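Local coordinates for protein fimbrial structural subunit (Actinomyces naeslundii, PDB 3QDH) that forms the shaft of type 2 fimbriae as their structural subunit and probably mediates binding to streptococci and host cells in oral biofilms, at residues L213-D216 / A220-V223; L250-A255 / Y259-G264. One frame throughout, in Å; residues are numbered along the deposited sequence.

Contact 1: L213-D216 / A220-V223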
loop_
_atom_site.group_PDB
_atom_site.type_symbol
_atom_site.label_atom_id
_atom_site.label_comp_id
_atom_site.label_asym_id
_atom_site.label_seq_id
_atom_site.Cartn_x
_atom_site.Cartn_y
_atom_site.Cartn_z
ATOM N N LEU A 213 -21.218 2.308 7.246
ATOM C CA LEU A 213 -21.717 1.938 5.930
ATOM C C LEU A 213 -23.236 1.871 5.950
ATOM O O LEU A 213 -23.824 1.294 6.866
ATOM C CB LEU A 213 -21.123 0.595 5.495
ATOM C CG LEU A 213 -19.594 0.470 5.557
ATOM C CD1 LEU A 213 -19.156 -0.971 5.350
ATOM C CD2 LEU A 213 -18.913 1.400 4.556
ATOM N N THR A 214 -23.855 2.466 4.935
ATOM C CA THR A 214 -25.312 2.546 4.838
ATOM C C THR A 214 -25.796 1.928 3.534
ATOM O O THR A 214 -25.313 2.284 2.452
ATOM C CB THR A 214 -25.799 4.011 4.930
ATOM O OG1 THR A 214 -25.254 4.618 6.109
ATOM C CG2 THR A 214 -27.335 4.088 4.982
ATOM N N THR A 215 -26.740 0.996 3.652
ATOM C CA THR A 215 -27.360 0.342 2.500
ATOM C C THR A 215 -28.170 1.339 1.676
ATOM O O THR A 215 -28.875 2.195 2.227
ATOM C CB THR A 215 -28.286 -0.823 2.925
ATOM O OG1 THR A 215 -29.319 -0.330 3.789
ATOM C CG2 THR A 215 -27.503 -1.914 3.648
ATOM N N ASP A 216 -28.060 1.220 0.355
ATOM C CA ASP A 216 -28.755 2.117 -0.562
ATOM C C ASP A 216 -30.187 1.639 -0.825
ATOM O O ASP A 216 -30.678 0.731 -0.148
ATOM C CB ASP A 216 -27.961 2.294 -1.869
ATOM C CG ASP A 216 -27.606 0.970 -2.547
ATOM O OD1 ASP A 216 -28.254 -0.065 -2.276
ATOM O OD2 ASP A 216 -26.670 0.972 -3.373
ATOM N N ALA A 220 -28.049 -2.402 -0.759
ATOM C CA ALA A 220 -26.665 -2.813 -1.031
ATOM C C ALA A 220 -25.609 -1.888 -0.429
ATOM O O ALA A 220 -25.775 -0.666 -0.418
ATOM C CB ALA A 220 -26.438 -2.956 -2.541
ATOM N N ILE A 221 -24.532 -2.495 0.077
ATOM C CA ILE A 221 -23.270 -1.801 0.345
ATOM C C ILE A 221 -22.180 -2.493 -0.474
ATOM O O ILE A 221 -21.983 -3.704 -0.355
ATOM C CB ILE A 221 -22.864 -1.832 1.840
ATOM C CG1 ILE A 221 -23.916 -1.148 2.716
ATOM C CG2 ILE A 221 -21.500 -1.156 2.047
ATOM C CD1 ILE A 221 -23.804 -1.496 4.188
ATOM N N ASN A 222 -21.485 -1.728 -1.309
ATOM C CA ASN A 222 -20.391 -2.277 -2.113
ATOM C C ASN A 222 -19.031 -1.782 -1.635
ATOM O O ASN A 222 -18.673 -0.623 -1.843
ATOM C CB ASN A 222 -20.601 -1.980 -3.602
ATOM C CG ASN A 222 -19.514 -2.583 -4.482
ATOM O OD1 ASN A 222 -18.807 -3.513 -4.080
ATOM N ND2 ASN A 222 -19.379 -2.054 -5.695
ATOM N N VAL A 223 -18.296 -2.669 -0.972
ATOM C CA VAL A 223 -16.941 -2.380 -0.502
ATOM C C VAL A 223 -15.956 -2.816 -1.583
ATOM O O VAL A 223 -15.736 -4.008 -1.789
ATOM C CB VAL A 223 -16.645 -3.098 0.838
ATOM C CG1 VAL A 223 -15.243 -2.772 1.332
ATOM C CG2 VAL A 223 -17.684 -2.711 1.892
#
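Asp-216 and Ala-220 bond to each other twice across a three-residue turn. Ala-220 N gives its hydrogen to Asp-216 OD1 at 2.8 Å, arriving from above the carboxylate plane (39° out of it), while Asp-216 N donates to Ala-220 O at 3.1 Å. With chi1 at 54°, CG of Asp-216 stands between the backbone N and the carbonyl carbon, which turns OD1 to the Ala-220 amide; OD1 also takes a weak bond from Gln-218 N inside the turn. Thr-215 CA lies 3.5 Å from Ala-220 O in a C-H...O contact.

Beyond this polar end the contact turns apolar. Ile-221 crosses Leu-213 at about a right angle, placing Ile-221 CD1 3.6 Å from Leu-213 CB and 3.8 Å from Thr-215 CG2. Further along, Leu-213 CD1 reaches Val-223 CG2 at 4.1 Å. In the next shell, Thr-215 OG1 is hydrogen-bonded to Leu-178 O and Ala-181 N, which settles the rotation that aims CG2 at Ile-221, and Phe-183 packs on both residues. In this turn between two sheet strands of the SpaA-like domain, polar bonds of Asp-216 thus tie the exposed end, while Leu-213, Thr-215 and Ile-221 pack beneath it.

Contact 2: L250-A255 / Y259-G264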
loop_
_atom_site.group_PDB
_atom_site.type_symbol
_atom_site.label_atom_id
_atom_site.label_comp_id
_atom_site.label_asym_id
_atom_site.label_seq_id
_atom_site.Cartn_x
_atom_site.Cartn_y
_atom_site.Cartn_z
ATOM N N LEU A 250 -18.291 -8.248 10.418
ATOM C CA LEU A 250 -19.306 -7.246 10.096
ATOM C C LEU A 250 -20.299 -7.090 11.249
ATOM O O LEU A 250 -20.857 -8.071 11.731
ATOM C CB LEU A 250 -20.031 -7.623 8.801
ATOM C CG LEU A 250 -21.003 -6.615 8.185
ATOM C CD1 LEU A 250 -20.275 -5.366 7.710
ATOM C CD2 LEU A 250 -21.780 -7.256 7.039
ATOM N N VAL A 251 -20.502 -5.851 11.684
ATOM C CA VAL A 251 -21.399 -5.546 12.797
ATOM C C VAL A 251 -22.516 -4.617 12.322
ATOM O O VAL A 251 -22.242 -3.543 11.786
ATOM C CB VAL A 251 -20.633 -4.889 13.981
ATOM C CG1 VAL A 251 -21.592 -4.478 15.106
ATOM C CG2 VAL A 251 -19.563 -5.832 14.518
ATOM N N GLU A 252 -23.768 -5.035 12.511
ATOM C CA GLU A 252 -24.915 -4.160 12.252
ATOM C C GLU A 252 -25.102 -3.187 13.417
ATOM O O GLU A 252 -25.246 -3.599 14.570
ATOM C CB GLU A 252 -26.197 -4.962 11.991
ATOM C CG GLU A 252 -27.263 -4.155 11.241
ATOM C CD GLU A 252 -28.604 -4.869 11.085
ATOM O OE1 GLU A 252 -28.684 -6.105 11.265
ATOM O OE2 GLU A 252 -29.591 -4.175 10.762
ATOM N N THR A 253 -25.080 -1.897 13.103
ATOM C CA THR A 253 -25.149 -0.850 14.119
ATOM C C THR A 253 -26.521 -0.174 14.183
ATOM O O THR A 253 -26.897 0.387 15.219
ATOM C CB THR A 253 -24.055 0.207 13.903
ATOM O OG1 THR A 253 -23.993 0.558 12.513
ATOM C CG2 THR A 253 -22.694 -0.335 14.354
ATOM N N LYS A 254 -27.258 -0.227 13.073
ATOM C CA LYS A 254 -28.605 0.343 12.999
ATOM C C LYS A 254 -29.491 -0.440 12.034
ATOM O O LYS A 254 -29.136 -0.655 10.865
ATOM C CB LYS A 254 -28.561 1.826 12.603
ATOM C CG LYS A 254 -29.896 2.563 12.786
ATOM C CD LYS A 254 -29.888 3.955 12.161
ATOM C CE LYS A 254 -30.172 3.921 10.663
ATOM N NZ LYS A 254 -31.545 3.427 10.321
ATOM N N ALA A 255 -30.643 -0.868 12.541
ATOM C CA ALA A 255 -31.637 -1.567 11.740
ATOM C C ALA A 255 -32.317 -0.582 10.792
ATOM O O ALA A 255 -32.421 0.604 11.112
ATOM C CB ALA A 255 -32.662 -2.236 12.642
ATOM N N TYR A 259 -37.524 -2.271 11.634
ATOM C CA TYR A 259 -37.010 -3.635 11.748
ATOM C C TYR A 259 -36.262 -3.902 13.052
ATOM O O TYR A 259 -35.769 -2.978 13.698
ATOM C CB TYR A 259 -36.141 -3.972 10.539
ATOM C CG TYR A 259 -36.939 -4.313 9.306
ATOM C CD1 TYR A 259 -37.300 -5.628 9.037
ATOM C CD2 TYR A 259 -37.334 -3.322 8.406
ATOM C CE1 TYR A 259 -38.036 -5.954 7.908
ATOM C CE2 TYR A 259 -38.072 -3.641 7.266
ATOM C CZ TYR A 259 -38.419 -4.959 7.030
ATOM O OH TYR A 259 -39.140 -5.291 5.913
ATOM N N VAL A 260 -36.199 -5.177 13.434
ATOM C CA VAL A 260 -35.495 -5.601 14.645
ATOM C C VAL A 260 -33.981 -5.588 14.426
ATOM O O VAL A 260 -33.478 -6.207 13.483
ATOM C CB VAL A 260 -35.939 -7.022 15.102
ATOM C CG1 VAL A 260 -35.128 -7.498 16.309
ATOM C CG2 VAL A 260 -37.428 -7.050 15.422
ATOM N N LEU A 261 -33.267 -4.876 15.297
ATOM C CA LEU A 261 -31.813 -4.981 15.377
ATOM C C LEU A 261 -31.461 -6.055 16.410
ATOM O O LEU A 261 -31.649 -5.838 17.613
ATOM C CB LEU A 261 -31.178 -3.643 15.774
ATOM C CG LEU A 261 -29.644 -3.616 15.860
ATOM C CD1 LEU A 261 -29.007 -3.336 14.497
ATOM C CD2 LEU A 261 -29.172 -2.597 16.884
ATOM N N PRO A 262 -30.953 -7.215 15.946
ATOM C CA PRO A 262 -30.674 -8.351 16.832
ATOM C C PRO A 262 -29.709 -8.003 17.966
ATOM O O PRO A 262 -28.818 -7.166 17.791
ATOM C CB PRO A 262 -30.052 -9.384 15.888
ATOM C CG PRO A 262 -30.561 -9.023 14.543
ATOM C CD PRO A 262 -30.613 -7.529 14.546
ATOM N N ALA A 263 -29.898 -8.644 19.118
ATOM C CA ALA A 263 -29.108 -8.355 20.317
ATOM C C ALA A 263 -27.783 -9.113 20.343
ATOM O O ALA A 263 -27.713 -10.275 19.929
ATOM C CB ALA A 263 -29.921 -8.664 21.571
ATOM N N GLY A 264 -26.739 -8.446 20.832
ATOM C CA GLY A 264 -25.414 -9.053 20.986
ATOM C C GLY A 264 -24.887 -9.715 19.724
ATOM O O GLY A 264 -24.738 -9.061 18.685
#
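The carboxylate of Glu-252 turns one face to Leu-261, whose CD1 methyl sits above it, 3.8 Å from Glu-252 CD. Beyond the OE1 end, on that same side, Pro-262 CD approaches Glu-252 OE1 at 4.1 Å, the proline ring crossing the glutamate chain at about a right angle. A second flat group, the peptide joining Lys-254 to Ala-255, also offers a face to this methyl: Leu-261 CD1 stands over it, 3.5 Å from Ala-255 N. The methyl thus sits in the corner formed by two flat groups set nearly at right angles, over a face of each. The ring of Tyr-259 instead leads away toward Leu-178, Asn-287 and Lys-289.

Leu-261 reaches the strand end with its CG anti to the backbone N (chi1 -179°), and it runs antiparallel alongside the extended Glu-252 chain. Ala-255 completes the contact: its CB is 3.7 Å from Leu-261 CB and 3.4 Å from Tyr-259 O. Behind it, Lys-254 NZ donates to Ala-255 O at 3.1 Å and more weakly to Gly-180 O.

At the end of the strand the backbones of Thr-253 and Lys-254 share one partner, Gln-182, which makes a classic beta bulge. Glu-252 also touches Lys-165. The run from Glu-252 to Tyr-259 fits the second part of the E-box of Gram-positive pilins, and its glutamate beside a lysine of a neighbouring strand, with Asn-287 near Tyr-259, is consistent with the isopeptide site of a CnaB domain.

In the fold
Both contacts lie in the C-terminal SpaA-like (CnaB) domain, away from the zinc site. From the N terminus, contact 1 comes first: it closes the short turn between strand 213-214, which pairs with strand 182-188, and strand 220-230, which pairs with strand 154-165, so the chain passes there from one sheet to another. The chain then runs on to strand 245-254, whose end opens contact 2; this closes the loop leading toward strand 268-274. The two follow in series, neither nested nor crossed. The centres of contact 1 and contact 2 are about 15 Å apart, and the two do not touch. Strand 182-188 bridges them, pairing with strands 213-214 and 245-254.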